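Local atomic coordinates of serine protease inhibitor (PDB entry 2PEF), a protein that probably inhibits serine proteases as a member of the serpin family, captured here in the latent state. Residues 166-172 with 215-220; 264-268 with 367-372; 34-40 with 161-165; 311-315 with 325-329. All coordinates share one frame; numbering follows the deposited sequence.

Contact 1. Residues 166-172 with 215-220; sequences FDAEWET and KPYAKN
W170 and Y217 pair as a single backbone bridge just past the end of strand 158-169, fixed by two hydrogen bonds, one from A218 N to E169 O (2.8 Å) and one from E171 N to P216 O (3.1 Å). The place corresponds to the serpin breach, at the C-terminal end of the third strand of sheet A, and it illustrates how aromatic layering can finish a strand end. W170 lies between two side chains. Y217 CE2 rests over one face, 3.3 Å from W170 CZ3, the two rings nearly parallel (8°) but slid so far that they barely overlap. Over the opposite face runs the aliphatic arm of K215, whose CD sits 3.9 Å from the centroid of the six-membered ring as a CH-pi contact. Y217 is layered in turn: on its side away from W170, F166 presents the edge of its ring in a T-shaped pair, planes at 75°, while A168 CB comes in obliquely 3.6 Å from Y217 CD2. The polar rims are met elsewhere, W170 NE1 by D319 O and Y217 OH by T323 OG1. A bend at the last torsion of K215 (chi4 56°) turns NZ toward two waters and a salt bridge with E201. Water 1 accepts from K215 NZ at 2.8 Å and from T172 N, and donates to P216 O at 2.9 Å.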
# COMPACT_ATOMS: atom_id res chain seq x y z
N PHE A 166 -8.21 3.29 5.32
CA PHE A 166 -9.39 2.57 4.83
C PHE A 166 -10.21 2.07 6.01
O PHE A 166 -9.67 1.49 6.95
CB PHE A 166 -8.94 1.39 3.95
CG PHE A 166 -10.06 0.55 3.40
CD1 PHE A 166 -10.73 0.92 2.24
CD2 PHE A 166 -10.43 -0.64 4.04
CE1 PHE A 166 -11.76 0.14 1.73
CE2 PHE A 166 -11.45 -1.43 3.53
CZ PHE A 166 -12.12 -1.04 2.38
N ASP A 167 -11.52 2.30 5.96
CA ASP A 167 -12.42 1.91 7.05
C ASP A 167 -13.79 1.64 6.46
O ASP A 167 -14.53 2.56 6.12
CB ASP A 167 -12.48 3.01 8.12
CG ASP A 167 -13.28 2.60 9.35
OD1 ASP A 167 -14.03 1.60 9.32
OD2 ASP A 167 -13.17 3.31 10.38
N ALA A 168 -14.12 0.36 6.34
CA ALA A 168 -15.34 -0.05 5.67
C ALA A 168 -16.08 -1.13 6.44
O ALA A 168 -15.47 -1.96 7.11
CB ALA A 168 -15.03 -0.53 4.27
N GLU A 169 -17.41 -1.09 6.35
CA GLU A 169 -18.26 -2.14 6.90
C GLU A 169 -18.55 -3.17 5.81
O GLU A 169 -18.66 -2.81 4.64
CB GLU A 169 -19.57 -1.53 7.39
CG GLU A 169 -20.47 -2.47 8.19
CD GLU A 169 -21.59 -1.74 8.90
OE1 GLU A 169 -21.31 -0.73 9.58
OE2 GLU A 169 -22.75 -2.20 8.81
N TRP A 170 -18.69 -4.44 6.19
CA TRP A 170 -19.16 -5.46 5.24
C TRP A 170 -20.55 -5.09 4.74
O TRP A 170 -21.33 -4.48 5.47
CB TRP A 170 -19.22 -6.84 5.89
CG TRP A 170 -17.90 -7.36 6.35
CD1 TRP A 170 -17.55 -7.69 7.63
CD2 TRP A 170 -16.75 -7.63 5.54
NE1 TRP A 170 -16.24 -8.14 7.67
CE2 TRP A 170 -15.74 -8.12 6.40
CE3 TRP A 170 -16.48 -7.51 4.16
CZ2 TRP A 170 -14.47 -8.49 5.93
CZ3 TRP A 170 -15.22 -7.87 3.70
CH2 TRP A 170 -14.23 -8.35 4.58
N GLU A 171 -20.85 -5.45 3.50
CA GLU A 171 -22.21 -5.24 2.97
C GLU A 171 -23.20 -6.03 3.83
O GLU A 171 -24.28 -5.54 4.15
CB GLU A 171 -22.30 -5.64 1.50
CG GLU A 171 -23.72 -5.54 0.94
CD GLU A 171 -23.82 -5.98 -0.50
OE1 GLU A 171 -23.50 -7.15 -0.80
OE2 GLU A 171 -24.25 -5.15 -1.34
N THR A 172 -22.80 -7.25 4.19
CA THR A 172 -23.52 -8.05 5.17
C THR A 172 -22.56 -8.34 6.32
O THR A 172 -21.62 -9.13 6.17
CB THR A 172 -24.00 -9.40 4.57
OG1 THR A 172 -24.67 -9.17 3.32
CG2 THR A 172 -24.94 -10.11 5.53
N LYS A 215 -15.66 -10.80 -1.43
CA LYS A 215 -16.71 -10.35 -0.52
C LYS A 215 -16.81 -8.83 -0.54
O LYS A 215 -15.81 -8.14 -0.30
CB LYS A 215 -16.43 -10.84 0.90
CG LYS A 215 -17.42 -10.33 1.95
CD LYS A 215 -17.20 -10.97 3.32
CE LYS A 215 -18.32 -10.60 4.30
NZ LYS A 215 -19.69 -10.95 3.79
N PRO A 216 -18.01 -8.30 -0.84
CA PRO A 216 -18.18 -6.85 -0.97
C PRO A 216 -18.30 -6.09 0.36
O PRO A 216 -18.89 -6.59 1.33
CB PRO A 216 -19.50 -6.73 -1.73
CG PRO A 216 -20.28 -7.93 -1.30
CD PRO A 216 -19.27 -9.03 -1.10
N TYR A 217 -17.73 -4.89 0.40
CA TYR A 217 -18.02 -3.93 1.47
C TYR A 217 -19.28 -3.15 1.12
O TYR A 217 -19.70 -3.10 -0.04
CB TYR A 217 -16.84 -2.98 1.70
CG TYR A 217 -15.61 -3.69 2.21
CD1 TYR A 217 -14.57 -4.02 1.33
CD2 TYR A 217 -15.49 -4.06 3.55
CE1 TYR A 217 -13.44 -4.68 1.78
CE2 TYR A 217 -14.35 -4.72 4.02
CZ TYR A 217 -13.34 -5.04 3.12
OH TYR A 217 -12.21 -5.69 3.55
N ALA A 218 -19.89 -2.56 2.15
CA ALA A 218 -21.10 -1.77 1.99
C ALA A 218 -20.96 -0.78 0.85
O ALA A 218 -19.93 -0.11 0.73
CB ALA A 218 -21.40 -1.02 3.28
N LYS A 219 -22.01 -0.69 0.03
CA LYS A 219 -22.09 0.23 -1.13
C LYS A 219 -21.27 -0.20 -2.35
O LYS A 219 -21.29 0.47 -3.40
CB LYS A 219 -21.79 1.67 -0.71
CG LYS A 219 -22.75 2.16 0.37
CD LYS A 219 -22.41 3.54 0.88
CE LYS A 219 -23.17 3.82 2.17
NZ LYS A 219 -22.80 5.13 2.77
N ASN A 220 -20.55 -1.31 -2.21
CA ASN A 220 -19.89 -2.01 -3.32
C ASN A 220 -18.78 -1.27 -4.07
O ASN A 220 -18.39 -1.68 -5.16
CB ASN A 220 -20.93 -2.53 -4.32
CG ASN A 220 -21.71 -3.71 -3.76
OD1 ASN A 220 -22.78 -3.54 -3.18
ND2 ASN A 220 -21.15 -4.90 -3.90
O HOH W 1 -20.52 -8.52 2.68
O HOH W 2 -21.35 -11.76 6.00

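Contact 2. Residues 264-268 with 367-372; sequences PKFKY and GTVLSL
F266 turns the face of its ring to V369, and CG2 of the valine sits almost exactly over the ring centre, 3.8 Å from the centroid and 11° off the normal: a textbook CH-pi contact. The setting is the hydrophobic core of the serpin fold between sheet A and sheet B, where strands 266-268 and 367-372 run nearly at right angles (97°), their axes 8.1 Å apart. The contact is carried mainly by side chains. CG of F266 stands between the backbone N and the carbonyl carbon (chi1 67°); Y268, two residues on, leaves the strand on the same side by alternation and repeats the torsion, so the two rings are turned alike. The tyrosine reaches V369 more loosely, CE2 lying 4.2 Å from the same CG2 in an oblique approach. Its hydroxyl passes 3.2 Å from T368 O but is hydrogen-bonded to S31 O. The ring of F353, from strand 345-357, also meets the F266 ring and touches V369. An alanine in place of F266 would probably leave V369 CG2 without the surface it sits on and open a gap between the two sheets. At the other end of the contact L372 spreads its two methyls over the start of strand 266-268 and the residues before it: CD1 meets P264 CB at 3.8 Å, and CD2 meets F266 CB at 3.6 Å.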
# COMPACT_ATOMS: atom_id res chain seq x y z
N PRO A 264 -10.89 -15.89 8.88
CA PRO A 264 -10.59 -15.63 10.28
C PRO A 264 -10.58 -14.14 10.56
O PRO A 264 -10.27 -13.34 9.68
CB PRO A 264 -9.16 -16.17 10.44
CG PRO A 264 -8.56 -16.03 9.07
CD PRO A 264 -9.69 -16.31 8.12
N LYS A 265 -10.92 -13.76 11.79
CA LYS A 265 -10.60 -12.41 12.25
C LYS A 265 -9.08 -12.33 12.31
O LYS A 265 -8.42 -13.25 12.80
CB LYS A 265 -11.20 -12.15 13.62
CG LYS A 265 -12.72 -12.15 13.64
CD LYS A 265 -13.26 -11.60 14.95
CE LYS A 265 -14.76 -11.78 15.04
NZ LYS A 265 -15.30 -11.38 16.37
N PHE A 266 -8.51 -11.24 11.79
CA PHE A 266 -7.06 -11.06 11.89
C PHE A 266 -6.65 -9.61 11.98
O PHE A 266 -7.34 -8.72 11.50
CB PHE A 266 -6.31 -11.81 10.77
CG PHE A 266 -6.53 -11.27 9.38
CD1 PHE A 266 -5.70 -10.27 8.87
CD2 PHE A 266 -7.55 -11.77 8.58
CE1 PHE A 266 -5.89 -9.77 7.59
CE2 PHE A 266 -7.74 -11.27 7.28
CZ PHE A 266 -6.91 -10.27 6.79
N LYS A 267 -5.50 -9.40 12.63
CA LYS A 267 -4.97 -8.07 12.87
C LYS A 267 -3.46 -8.18 12.96
O LYS A 267 -2.93 -9.01 13.70
CB LYS A 267 -5.53 -7.49 14.17
CG LYS A 267 -5.12 -6.06 14.46
CD LYS A 267 -5.63 -5.60 15.82
NZ LYS A 267 -8.66 -2.96 15.42
N TYR A 268 -2.77 -7.33 12.20
CA TYR A 268 -1.31 -7.26 12.25
C TYR A 268 -0.77 -5.99 11.61
O TYR A 268 -1.50 -5.25 10.91
CB TYR A 268 -0.66 -8.50 11.61
CG TYR A 268 -0.88 -8.64 10.12
CD1 TYR A 268 0.00 -8.06 9.21
CD2 TYR A 268 -1.97 -9.36 9.63
CE1 TYR A 268 -0.20 -8.20 7.84
CE2 TYR A 268 -2.17 -9.50 8.26
CZ TYR A 268 -1.29 -8.92 7.37
OH TYR A 268 -1.51 -9.06 6.03
N GLY A 367 -1.87 -8.46 0.64
CA GLY A 367 -1.08 -9.09 1.68
C GLY A 367 -1.21 -10.59 1.81
O GLY A 367 -1.88 -11.25 1.01
N THR A 368 -0.55 -11.13 2.83
CA THR A 368 -0.56 -12.56 3.10
C THR A 368 -0.90 -12.79 4.56
O THR A 368 -0.48 -12.03 5.43
CB THR A 368 0.81 -13.21 2.81
OG1 THR A 368 1.83 -12.52 3.54
CG2 THR A 368 1.13 -13.18 1.33
N VAL A 369 -1.66 -13.85 4.82
CA VAL A 369 -1.88 -14.28 6.19
C VAL A 369 -1.27 -15.67 6.33
O VAL A 369 -1.85 -16.66 5.86
CB VAL A 369 -3.37 -14.28 6.59
CG1 VAL A 369 -3.54 -14.87 8.00
CG2 VAL A 369 -3.93 -12.87 6.54
N LEU A 370 -0.10 -15.73 6.95
CA LEU A 370 0.60 -16.98 7.19
C LEU A 370 0.32 -17.46 8.61
O LEU A 370 0.34 -18.66 8.88
CB LEU A 370 2.12 -16.82 6.99
CG LEU A 370 2.65 -16.21 5.68
CD1 LEU A 370 4.17 -16.21 5.68
CD2 LEU A 370 2.11 -16.97 4.47
N SER A 371 0.06 -16.51 9.50
CA SER A 371 -0.14 -16.81 10.91
C SER A 371 -1.21 -15.93 11.55
O SER A 371 -1.58 -14.89 11.00
CB SER A 371 1.18 -16.67 11.68
OG SER A 371 2.08 -17.70 11.34
N LEU A 372 -1.69 -16.37 12.70
CA LEU A 372 -2.68 -15.63 13.48
C LEU A 372 -2.21 -15.52 14.93
O LEU A 372 -1.23 -16.17 15.32
CB LEU A 372 -4.04 -16.34 13.43
CG LEU A 372 -4.75 -16.50 12.08
CD1 LEU A 372 -6.02 -17.33 12.23
CD2 LEU A 372 -5.08 -15.16 11.45

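Contact 3. Residues 34-40 with 161-165; sequences SPLSAML and INAVA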
# COMPACT_ATOMS: atom_id res chain seq x y z
N SER A 34 0.40 -1.39 0.69
CA SER A 34 -0.51 -0.59 -0.11
C SER A 34 0.23 -0.05 -1.32
O SER A 34 1.03 0.89 -1.19
CB SER A 34 -1.09 0.57 0.69
OG SER A 34 -1.85 1.42 -0.14
N PRO A 35 -0.01 -0.65 -2.49
CA PRO A 35 0.62 -0.16 -3.72
C PRO A 35 0.24 1.29 -3.99
O PRO A 35 1.08 2.06 -4.45
CB PRO A 35 0.06 -1.09 -4.79
CG PRO A 35 -0.33 -2.33 -4.06
CD PRO A 35 -0.84 -1.85 -2.75
N LEU A 36 -1.01 1.66 -3.68
CA LEU A 36 -1.48 3.04 -3.86
C LEU A 36 -0.62 4.02 -3.07
O LEU A 36 -0.15 5.01 -3.61
CB LEU A 36 -2.95 3.18 -3.44
CG LEU A 36 -3.57 4.58 -3.55
CD1 LEU A 36 -3.53 5.12 -4.98
CD2 LEU A 36 -5.00 4.55 -3.02
N SER A 37 -0.41 3.73 -1.79
CA SER A 37 0.41 4.58 -0.93
C SER A 37 1.84 4.72 -1.45
O SER A 37 2.39 5.83 -1.48
CB SER A 37 0.41 4.03 0.50
OG SER A 37 1.27 4.80 1.33
N ALA A 38 2.44 3.61 -1.86
CA ALA A 38 3.80 3.61 -2.39
C ALA A 38 3.89 4.43 -3.67
O ALA A 38 4.78 5.27 -3.80
CB ALA A 38 4.28 2.19 -2.62
N MET A 39 2.96 4.17 -4.59
CA MET A 39 2.85 4.92 -5.84
C MET A 39 2.80 6.43 -5.61
O MET A 39 3.51 7.20 -6.27
CB MET A 39 1.59 4.47 -6.60
CG MET A 39 1.26 5.30 -7.84
SD MET A 39 2.49 5.14 -9.15
CE MET A 39 2.12 3.51 -9.78
N LEU A 40 1.96 6.85 -4.67
CA LEU A 40 1.76 8.28 -4.44
C LEU A 40 3.00 8.99 -3.88
O LEU A 40 3.33 10.08 -4.32
CB LEU A 40 0.53 8.53 -3.57
CG LEU A 40 -0.79 8.18 -4.27
CD1 LEU A 40 -1.93 8.14 -3.27
CD2 LEU A 40 -1.10 9.16 -5.40
N ILE A 161 5.91 12.17 2.38
CA ILE A 161 5.12 11.15 3.09
C ILE A 161 3.73 11.05 2.51
O ILE A 161 3.06 12.07 2.28
CB ILE A 161 5.02 11.45 4.62
CG1 ILE A 161 6.41 11.61 5.24
CG2 ILE A 161 4.25 10.32 5.33
CD1 ILE A 161 6.41 12.18 6.65
N ASN A 162 3.29 9.82 2.26
CA ASN A 162 1.89 9.56 1.97
C ASN A 162 1.25 8.71 3.06
O ASN A 162 1.90 7.84 3.63
CB ASN A 162 1.74 8.85 0.62
CG ASN A 162 0.36 8.26 0.43
OD1 ASN A 162 0.10 7.13 0.84
ND2 ASN A 162 -0.53 9.02 -0.18
N ALA A 163 -0.03 8.96 3.33
CA ALA A 163 -0.84 8.11 4.19
C ALA A 163 -2.16 7.74 3.51
O ALA A 163 -2.78 8.57 2.84
CB ALA A 163 -1.10 8.77 5.53
N VAL A 164 -2.57 6.48 3.69
CA VAL A 164 -3.85 5.98 3.21
C VAL A 164 -4.59 5.38 4.40
O VAL A 164 -4.00 4.61 5.17
CB VAL A 164 -3.67 4.92 2.09
CG1 VAL A 164 -5.00 4.24 1.75
CG2 VAL A 164 -3.09 5.55 0.85
N ALA A 165 -5.87 5.73 4.56
CA ALA A 165 -6.70 5.17 5.63
C ALA A 165 -7.99 4.58 5.06
O ALA A 165 -8.74 5.28 4.39
CB ALA A 165 -7.02 6.23 6.68
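N162 meets helix 35-40 at S37, in a buried contact where the strand and helix axes pass 7.7 Å apart and run nearly antiparallel (157°). The asparagine CG stands anti to the backbone N (chi1 166°), which carries the amide off the strand and up to the helix. There its two ends are treated differently. OD1 accepts a hydrogen bond from S37 OG at 2.7 Å, the donor tilted 18° from the carbonyl plane. ND2 lies against L40, 3.5 Å from CD1 and 3.6 Å from CB, and gives its hydrogen bond to N93 OD1 on the neighbouring strand 87-98. Bonds at both ends thus fix the rotation of the amide in a buried setting. S37 OG is shared as well, being probably also bonded to T329 OG1, though less surely because T329 has two conformers. With a leucine in place of N162, S37 OG is likely to lose its acceptor and N93 OD1 its donor, deep inside the protein. Two residues further along, V164 takes over with apolar packing: its CG2 touches S37 CB at 3.8 Å and more distantly L36 CD2 at 4.4 Å. The same methyl faces the helix start, where S34 is the N-cap and its OG accepts from S37 N at 3.2 Å, while also being bonded to I364 O. One turn of helix is therefore tied both to its own cap and to the strand. This cluster of serines and an asparagine beneath the centre of sheet A is characteristic of the serpin shutter.

Contact 4. Residues 311-315 with 325-329; sequences LHKTF and AGAVT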
# COMPACT_ATOMS: atom_id res chain seq x y z
N LEU A 311 10.52 3.81 3.08
CA LEU A 311 9.96 2.98 4.15
C LEU A 311 8.44 2.89 4.02
O LEU A 311 7.78 3.88 3.72
CB LEU A 311 10.34 3.54 5.52
CG LEU A 311 10.06 2.72 6.79
CD1 LEU A 311 10.93 1.48 6.86
CD2 LEU A 311 10.24 3.59 8.03
N HIS A 312 7.92 1.69 4.25
CA HIS A 312 6.50 1.40 4.14
C HIS A 312 6.03 0.76 5.44
O HIS A 312 6.62 -0.21 5.90
CB HIS A 312 6.27 0.43 2.97
CG HIS A 312 4.87 0.46 2.43
ND1 HIS A 312 4.03 -0.64 2.46
CD2 HIS A 312 4.17 1.45 1.83
CE1 HIS A 312 2.88 -0.32 1.90
NE2 HIS A 312 2.93 0.94 1.51
N LYS A 313 4.97 1.32 6.03
CA LYS A 313 4.36 0.77 7.25
C LYS A 313 2.88 0.57 6.99
O LYS A 313 2.21 1.46 6.48
CB LYS A 313 4.53 1.72 8.44
CG LYS A 313 5.92 1.78 9.03
CD LYS A 313 5.92 2.48 10.40
CE LYS A 313 5.16 1.68 11.46
NZ LYS A 313 5.43 2.17 12.84
N THR A 314 2.37 -0.60 7.37
CA THR A 314 0.96 -0.90 7.15
C THR A 314 0.33 -1.54 8.38
O THR A 314 1.02 -2.06 9.25
CB THR A 314 0.75 -1.84 5.97
OG1 THR A 314 1.53 -3.03 6.17
CG2 THR A 314 1.17 -1.18 4.66
N PHE A 315 -1.00 -1.49 8.42
CA PHE A 315 -1.79 -2.07 9.49
C PHE A 315 -3.12 -2.53 8.89
O PHE A 315 -3.66 -1.88 8.00
CB PHE A 315 -2.06 -1.03 10.59
CG PHE A 315 -3.13 -1.43 11.56
CD1 PHE A 315 -2.81 -2.15 12.71
CD2 PHE A 315 -4.46 -1.10 11.33
CE1 PHE A 315 -3.80 -2.53 13.61
CE2 PHE A 315 -5.46 -1.47 12.23
CZ PHE A 315 -5.13 -2.19 13.37
N ALA A 325 -7.82 -0.61 7.41
CA ALA A 325 -6.46 -0.80 6.94
C ALA A 325 -5.80 0.56 6.78
O ALA A 325 -6.45 1.55 6.42
CB ALA A 325 -6.46 -1.56 5.63
N GLY A 326 -4.51 0.62 7.07
CA GLY A 326 -3.76 1.86 7.01
C GLY A 326 -2.38 1.65 6.43
O GLY A 326 -1.79 0.57 6.56
N ALA A 327 -1.86 2.68 5.78
CA ALA A 327 -0.52 2.63 5.21
C ALA A 327 0.15 3.99 5.24
O ALA A 327 -0.50 5.03 5.13
CB ALA A 327 -0.57 2.11 3.78
N VAL A 328 1.46 3.96 5.43
CA VAL A 328 2.29 5.13 5.27
C VAL A 328 3.47 4.74 4.41
O VAL A 328 4.02 3.65 4.56
CB VAL A 328 2.79 5.68 6.63
CG1 VAL A 328 3.79 6.83 6.42
CG2 VAL A 328 1.63 6.15 7.49
N THR A 329 3.82 5.62 3.48
CA THR A 329 5.06 5.50 2.73
C THR A 329 5.86 6.79 2.91
O THR A 329 5.35 7.88 2.66
CB THR A 329 4.82 5.23 1.23
OG1 THR A 329 3.86 4.18 1.07
CG2 THR A 329 6.13 4.83 0.54
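The imidazole of H312 has T329 near its plane at one edge, with CD2 2.9 Å from OG1, a closeness to be read cautiously because T329 is modelled in two conformers. V328 O and A327 CB approach the same ring only obliquely. With CG anti to the backbone N (chi1 -158°), the ring is swung over the neighbouring strand, and NE2 makes a weak hydrogen bond with S34 O. The phenyl ring of F315, on the reverse side of the sheet, packs instead on E269 and M144. Beneath these groups the two strands form a regular antiparallel hairpin. K313 and V328 are a hydrogen-bonded pair, V328 N to K313 O measuring 2.8 Å and K313 N to V328 O 2.9 Å. F315 and G326 are another, closed by G326 N to F315 O at 2.8 Å and F315 N to G326 O at 2.9 Å. In the non-hydrogen-bonded pair between them, T314 CG2 touches A327 CB at 3.8 Å, and T314 OG1 is bonded to L32 O. The small-residue sequence of 325-329 matches the serpin hinge, so strand 322-331 is best read as the reactive-centre loop inserted into sheet A, as expected of the latent state. It lies between strand 310-318 and strand 158-169; strand 255-273 flanks 310-318 on its other side. Helix 35-46 packs on the face bearing H312, A327 and T329, while K313 NZ, from the other face, reaches K147 O.

Strand 322-331, read as the inserted reactive-centre loop, connects most of the set. Contact 4 joins it to strand 310-318, and strand 158-169, which carries one side of both contacts 1 and 3, borders its other edge. The joins are F166 N to A325 O (contacts 1 and 4, 2.7 Å) and N162 N to T329 O (contacts 3 and 4, 2.9 Å). Contacts 3 and 4 share the shutter, centres 7 Å apart, whereas contact 1 at the breach lies about 21 Å from either centre. Contact 2 packs sheet B against strand 255-273, the neighbour of strand 310-318, its centre 16 Å from that of contact 4, touching it where K267 CG meets F315 CE1 at 3.9 Å.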